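PDB 1H2B: alcohol dehydrogenase from Aeropyrum pernix, which probably oxidises alcohols with NAD+ as a zinc-dependent dehydrogenase. Local coordinates for residues A212-L217 / L230-V235. Sequence-based numbering, arbitrary orientation.
Sequences ATVIAL and LGADHV
Ile215 pairs with His234 and Ala216 with Val235 in parallel register, their CA atoms 4.7 and 4.8 Å apart, where strand 234-237 joins the sheet beside strand 213-218. The pairing opens on a forked bond: Val214 O accepts from His234 N at 3.2 Å and from Asp233 N at 2.9 Å, the latter bent to 131° at the hydrogen. One step on, Ala216 N donates to His234 O over 2.9 Å, and the same carbonyl oxygen receives a CA-H...O contact from Ile215.

Ahead of the regular ladder a side chain takes over the acceptor's part. With CG of Asp233 beside its own backbone N and anti to its carbonyl carbon (chi1 -63°), the carboxylate reaches back to Val214 N. Asp233 OD1 accepts that N-H at 2.8 Å through its anti lone pair, in a nearly straight bond (175°). A water links the same oxygen to Ala212 O, and Lys207 adds a long, weak ion pair that may favour the charged carboxylate. Thr213 CG2, anti to its backbone N, lies 3.8 Å from Asp233 CB, the two side chains crossing at about a right angle; the methyl also sits at the edge of the His234 imidazole, near its plane.

On the face carrying Ala216 and Val235, small apolar groups meet: Ala216 CB is 4.0 Å from Ala232 CB, and Val235 CG1 lies alongside. Ala227 of helix 221-229 touches all three residues. That helix ends in a Schellman motif at Gly231, whose positive phi turns the chain toward the new strand. Strand 213-218, helix 221-229 and strand 234-237 form a beta-alpha-beta crossover, right-handed as is usual in a Rossmann fold, with strand 234-237 outermost within this chain on one side of the parallel NAD-binding sheet.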
# COMPACT_ATOMS: atom_id res chain seq x y z
N ALA B 212 10.06 14.94 -5.07
CA ALA B 212 11.43 14.53 -5.22
C ALA B 212 12.27 15.52 -6.00
O ALA B 212 11.72 16.33 -6.78
CB ALA B 212 11.50 13.17 -5.88
N THR B 213 13.57 15.46 -5.76
CA THR B 213 14.57 16.21 -6.55
C THR B 213 14.76 15.44 -7.86
O THR B 213 15.12 14.26 -7.82
CB THR B 213 15.88 16.30 -5.76
OG1 THR B 213 15.63 17.08 -4.57
CG2 THR B 213 16.90 17.10 -6.53
N VAL B 214 14.58 16.14 -8.98
CA VAL B 214 14.53 15.49 -10.30
C VAL B 214 15.86 15.70 -11.02
O VAL B 214 16.29 16.84 -11.26
CB VAL B 214 13.40 16.06 -11.13
CG1 VAL B 214 13.41 15.43 -12.53
CG2 VAL B 214 12.06 15.79 -10.42
N ILE B 215 16.54 14.60 -11.36
CA ILE B 215 17.79 14.66 -12.15
C ILE B 215 17.46 14.07 -13.54
O ILE B 215 17.06 12.88 -13.62
CB ILE B 215 18.91 13.82 -11.50
CG1 ILE B 215 19.18 14.29 -10.04
CG2 ILE B 215 20.21 13.89 -12.36
CD1 ILE B 215 20.05 13.32 -9.25
N ALA B 216 17.57 14.85 -14.61
CA ALA B 216 17.18 14.34 -15.95
C ALA B 216 18.45 14.06 -16.73
O ALA B 216 19.39 14.91 -16.74
CB ALA B 216 16.33 15.34 -16.71
N LEU B 217 18.48 12.91 -17.42
CA LEU B 217 19.64 12.51 -18.24
C LEU B 217 19.26 12.43 -19.69
O LEU B 217 18.20 11.93 -20.05
CB LEU B 217 20.09 11.10 -17.81
CG LEU B 217 21.08 11.09 -16.62
CD1 LEU B 217 20.45 11.64 -15.37
CD2 LEU B 217 21.57 9.67 -16.33
N LEU B 230 11.40 22.45 -18.17
CA LEU B 230 10.26 21.71 -17.65
C LEU B 230 10.39 21.43 -16.17
O LEU B 230 9.50 20.80 -15.58
CB LEU B 230 10.07 20.41 -18.45
CG LEU B 230 9.69 20.61 -19.92
CD1 LEU B 230 9.66 19.28 -20.64
CD2 LEU B 230 8.34 21.35 -20.07
N GLY B 231 11.47 21.88 -15.57
CA GLY B 231 11.56 21.87 -14.12
C GLY B 231 12.56 20.91 -13.50
O GLY B 231 12.54 20.76 -12.27
N ALA B 232 13.39 20.24 -14.29
CA ALA B 232 14.39 19.36 -13.69
C ALA B 232 15.28 20.18 -12.77
O ALA B 232 15.69 21.32 -13.13
CB ALA B 232 15.27 18.65 -14.76
N ASP B 233 15.63 19.62 -11.62
CA ASP B 233 16.50 20.29 -10.67
C ASP B 233 17.95 20.27 -11.12
O ASP B 233 18.73 21.19 -10.83
CB ASP B 233 16.33 19.67 -9.29
CG ASP B 233 14.94 19.87 -8.78
OD1 ASP B 233 14.11 18.93 -8.76
OD2 ASP B 233 14.55 21.03 -8.48
N HIS B 234 18.32 19.20 -11.82
CA HIS B 234 19.67 19.01 -12.30
C HIS B 234 19.54 18.27 -13.61
O HIS B 234 18.62 17.45 -13.79
CB HIS B 234 20.53 18.15 -11.34
CG HIS B 234 20.73 18.76 -10.00
ND1 HIS B 234 21.66 19.75 -9.77
CD2 HIS B 234 20.11 18.53 -8.82
CE1 HIS B 234 21.59 20.12 -8.50
NE2 HIS B 234 20.66 19.39 -7.91
N VAL B 235 20.44 18.57 -14.54
CA VAL B 235 20.51 17.74 -15.75
C VAL B 235 21.89 17.19 -15.91
O VAL B 235 22.89 17.81 -15.49
CB VAL B 235 20.06 18.50 -17.03
CG1 VAL B 235 18.64 19.00 -16.84
CG2 VAL B 235 21.02 19.67 -17.37
O HOH W 1 12.21 19.24 -6.90